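Local structure of phosphodiesterase (Trypanosoma brucei brucei, 5H2Q) at residues F192-D197 with H229-M234. The protein is an all-helical phosphodiesterase of the HD superfamily that carries a zinc and a magnesium ion and holds the ligand LLI in a pocket. Numbering follows the deposited sequence.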
ATOM      1  N   PHE A 192       7.659 -15.094  -3.581  1.00 13.33           N
ATOM      2  CA  PHE A 192       6.791 -14.770  -4.718  1.00 12.77           C
ATOM      3  C   PHE A 192       5.339 -15.043  -4.424  1.00 17.12           C
ATOM      4  O   PHE A 192       4.479 -14.215  -4.757  1.00 14.67           O
ATOM      5  CB  PHE A 192       7.236 -15.535  -5.974  1.00 14.52           C
ATOM      6  CG  PHE A 192       8.419 -14.868  -6.620  1.00 13.87           C
ATOM      7  CD1 PHE A 192       8.241 -13.889  -7.594  1.00 15.76           C
ATOM      8  CD2 PHE A 192       9.719 -15.220  -6.266  1.00 16.05           C
ATOM      9  CE1 PHE A 192       9.337 -13.237  -8.164  1.00 17.22           C
ATOM     10  CE2 PHE A 192      10.822 -14.583  -6.858  1.00 18.38           C
ATOM     11  CZ  PHE A 192      10.622 -13.605  -7.813  1.00 15.93           C
ATOM     12  N   ARG A 193       5.048 -16.208  -3.801  1.00 14.90           N
ATOM     13  CA  ARG A 193       3.656 -16.579  -3.505  1.00 14.25           C
ATOM     14  C   ARG A 193       2.988 -15.581  -2.556  1.00 14.35           C
ATOM     15  O   ARG A 193       1.891 -15.120  -2.844  1.00 14.95           O
ATOM     16  CB  ARG A 193       3.545 -18.013  -2.962  1.00 15.91           C
ATOM     17  CG  ARG A 193       2.079 -18.472  -2.756  1.00 27.54           C
ATOM     18  CD  ARG A 193       1.875 -19.827  -2.088  1.00 41.77           C
ATOM     19  NE  ARG A 193       3.112 -20.473  -1.645  1.00 56.56           N
ATOM     20  CZ  ARG A 193       3.619 -20.389  -0.417  1.00 67.25           C
ATOM     21  NH1 ARG A 193       3.016 -19.657   0.512  1.00 54.87           N
ATOM     22  NH2 ARG A 193       4.743 -21.020  -0.116  1.00 47.40           N
ATOM     23  N   SER A 194       3.664 -15.258  -1.428  1.00 13.09           N
ATOM     24  CA  SER A 194       3.157 -14.306  -0.440  1.00 13.68           C
ATOM     25  C   SER A 194       2.966 -12.922  -1.030  1.00 15.97           C
ATOM     26  O   SER A 194       1.942 -12.306  -0.747  1.00 14.91           O
ATOM     27  CB  SER A 194       4.080 -14.242   0.779  1.00 18.74           C
ATOM     28  OG  SER A 194       3.954 -15.450   1.509  1.00 32.86           O
ATOM     29  N   MET A 195       3.920 -12.452  -1.881  1.00 12.17           N
ATOM     30  CA  MET A 195       3.807 -11.120  -2.510  1.00 10.83           C
ATOM     31  C   MET A 195       2.541 -11.057  -3.382  1.00 15.16           C
ATOM     32  O   MET A 195       1.725 -10.145  -3.242  1.00 14.85           O
ATOM     33  CB  MET A 195       5.063 -10.810  -3.353  1.00 11.74           C
ATOM     34  CG  MET A 195       4.908  -9.575  -4.227  1.00 14.18           C
ATOM     35  SD  MET A 195       6.312  -9.432  -5.346  1.00 17.00           S
ATOM     36  CE  MET A 195       5.841 -10.659  -6.615  1.00 15.15           C
ATOM     37  N   ILE A 196       2.385 -12.045  -4.262  1.00 12.28           N
ATOM     38  CA  ILE A 196       1.258 -12.134  -5.183  1.00 11.52           C
ATOM     39  C   ILE A 196      -0.061 -12.230  -4.408  1.00 15.92           C
ATOM     40  O   ILE A 196      -0.958 -11.418  -4.672  1.00 15.98           O
ATOM     41  CB  ILE A 196       1.510 -13.285  -6.221  1.00 13.75           C
ATOM     42  CG1 ILE A 196       2.648 -12.843  -7.199  1.00 14.18           C
ATOM     43  CG2 ILE A 196       0.211 -13.647  -6.999  1.00 14.80           C
ATOM     44  CD1 ILE A 196       3.336 -14.013  -7.970  1.00 16.91           C
ATOM     45  N   ASP A 197      -0.146 -13.102  -3.371  1.00 13.35           N
ATOM     46  CA  ASP A 197      -1.382 -13.204  -2.582  1.00 13.77           C
ATOM     47  C   ASP A 197      -1.714 -11.901  -1.857  1.00 15.78           C
ATOM     48  O   ASP A 197      -2.870 -11.488  -1.864  1.00 11.91           O
ATOM     49  CB  ASP A 197      -1.346 -14.402  -1.622  1.00 16.81           C
ATOM     50  CG  ASP A 197      -1.522 -15.774  -2.290  1.00 23.72           C
ATOM     51  OD1 ASP A 197      -2.008 -15.827  -3.445  1.00 25.15           O
ATOM     52  OD2 ASP A 197      -1.209 -16.785  -1.646  1.00 28.68           O
ATOM     53  N   HIS A 229      -2.410 -19.106   8.469  1.00 27.51           N
ATOM     54  CA  HIS A 229      -2.480 -18.097   9.515  1.00 25.99           C
ATOM     55  C   HIS A 229      -1.548 -16.911   9.200  1.00 26.43           C
ATOM     56  O   HIS A 229      -2.002 -15.767   9.255  1.00 23.06           O
ATOM     57  CB  HIS A 229      -2.138 -18.719  10.890  1.00 27.02           C
ATOM     58  CG  HIS A 229      -3.292 -19.423  11.540  1.00 30.83           C
ATOM     59  ND1 HIS A 229      -4.024 -20.402  10.869  1.00 33.06           N
ATOM     60  CD2 HIS A 229      -3.811 -19.267  12.781  1.00 32.74           C
ATOM     61  CE1 HIS A 229      -4.956 -20.807  11.722  1.00 32.19           C
ATOM     62  NE2 HIS A 229      -4.869 -20.158  12.887  1.00 32.46           N
ATOM     63  N   ARG A 230      -0.259 -17.182   8.846  1.00 22.98           N
ATOM     64  CA  ARG A 230       0.687 -16.087   8.567  1.00 21.89           C
ATOM     65  C   ARG A 230       0.331 -15.337   7.279  1.00 22.81           C
ATOM     66  O   ARG A 230       0.409 -14.104   7.270  1.00 21.53           O
ATOM     67  CB  ARG A 230       2.143 -16.567   8.572  1.00 25.34           C
ATOM     68  CG  ARG A 230       2.563 -17.153   9.923  1.00 30.32           C
ATOM     69  CD  ARG A 230       4.072 -17.276  10.118  1.00 34.92           C
ATOM     70  NE  ARG A 230       4.731 -17.919   8.982  1.00 35.20           N
ATOM     71  CZ  ARG A 230       4.842 -19.232   8.811  1.00 60.45           C
ATOM     72  NH1 ARG A 230       4.321 -20.073   9.699  1.00 55.81           N
ATOM     73  NH2 ARG A 230       5.464 -19.717   7.746  1.00 46.78           N
ATOM     74  N   GLN A 231      -0.092 -16.064   6.229  1.00 19.51           N
ATOM     75  CA  GLN A 231      -0.515 -15.446   4.954  1.00 19.03           C
ATOM     76  C   GLN A 231      -1.717 -14.532   5.171  1.00 22.50           C
ATOM     77  O   GLN A 231      -1.743 -13.426   4.651  1.00 18.00           O
ATOM     78  CB  GLN A 231      -0.826 -16.468   3.852  1.00 19.82           C
ATOM     79  CG  GLN A 231      -1.139 -15.810   2.488  1.00 22.22           C
ATOM     80  CD  GLN A 231       0.042 -15.029   1.923  1.00 20.36           C
ATOM     81  OE1 GLN A 231       1.132 -15.579   1.726  1.00 20.41           O
ATOM     82  NE2 GLN A 231      -0.135 -13.717   1.702  1.00 15.96           N
ATOM     83  N   MET A 232      -2.706 -14.985   5.953  1.00 22.80           N
ATOM     84  CA  MET A 232      -3.850 -14.141   6.257  1.00 23.07           C
ATOM     85  C   MET A 232      -3.437 -12.899   7.039  1.00 22.82           C
ATOM     86  O   MET A 232      -3.972 -11.835   6.778  1.00 20.53           O
ATOM     87  CB  MET A 232      -4.984 -14.939   6.936  1.00 26.42           C
ATOM     88  CG  MET A 232      -5.745 -15.856   5.968  1.00 31.53           C
ATOM     89  SD  MET A 232      -6.485 -15.132   4.483  1.00 37.92           S
ATOM     90  CE  MET A 232      -7.219 -13.665   5.160  1.00 34.26           C
ATOM     91  N   THR A 233      -2.449 -13.007   7.969  1.00 18.38           N
ATOM     92  CA  THR A 233      -1.931 -11.863   8.701  1.00 17.18           C
ATOM     93  C   THR A 233      -1.246 -10.910   7.686  1.00 16.84           C
ATOM     94  O   THR A 233      -1.427  -9.697   7.777  1.00 15.89           O
ATOM     95  CB  THR A 233      -0.959 -12.311   9.808  1.00 22.64           C
ATOM     96  OG1 THR A 233      -1.648 -13.208  10.692  1.00 26.27           O
ATOM     97  CG2 THR A 233      -0.417 -11.154  10.600  1.00 20.87           C
ATOM     98  N   MET A 234      -0.456 -11.468   6.753  1.00 14.32           N
ATOM     99  CA  MET A 234       0.210 -10.655   5.717  1.00 12.14           C
ATOM    100  C   MET A 234      -0.839  -9.914   4.861  1.00 16.58           C
ATOM    101  O   MET A 234      -0.701  -8.715   4.640  1.00 15.66           O
ATOM    102  CB  MET A 234       1.062 -11.544   4.802  1.00 13.86           C
ATOM    103  CG  MET A 234       2.280 -12.154   5.509  1.00 15.25           C
ATOM    104  SD  MET A 234       3.325 -13.088   4.393  1.00 17.47           S
ATOM    105  CE  MET A 234       4.100 -11.719   3.469  1.00 15.34           C
TER
HETATM  106  O   HOH W   1       0.582 -17.699   0.149  1.00 34.92           O
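Gln231 reaches across from helix 227-242 to Ser194 and Asp197 of helix 185-200, joining two helices of the all-alpha phosphodiesterase fold of the HD superfamily. The short helical segments run 44° apart, with an axis separation of 10.1 Å at closest approach, and are drawn nearest at Ser194 and Gln231, whose CA atoms are 6.6 Å apart. With CG anti to the backbone N (chi1 -175°) and the chain bent at chi2, Gln231 extends from its helix and lays its amide over the turn that carries Ser194 and Asp197. The hydroxyl of Ser194 donates to Gln231 OE1 at 2.8 Å, lying in the carbonyl plane. OE1 also accepts from a water, which in addition donates to Asp197 OD2 and accepts from Arg193 NH1, at the in-plane edge of that guanidinium. Two donors therefore grip the amide oxygen, and the water ties Gln231 to two side chains one helical turn apart. At the other end of the amide, NE2 lies over the Asp197 methylene, whose CB meets a face of the amide 3.6 Å from NE2, while NE2 bonds within its own helix to Asp235 OD1. Holding both ends in this way should fix the rotation of the amide. The carboxylate of Asp197 stands almost perpendicular to the amide plane, so the two groups cross rather than stack, and Asp197 OD2 is linked to Gln231 through the water. Beneath this polar layer lies the buried side of the contact, where Met234 and Ser194 both rest on Val120 of helix 115-127, a third helix that packs against the pair. The thioether of Met234, bent at chi3, turns its methyl toward the serine: CE lies 3.7 Å from Ser194 CB, and SD sits 3.8 Å from Ser194 OG.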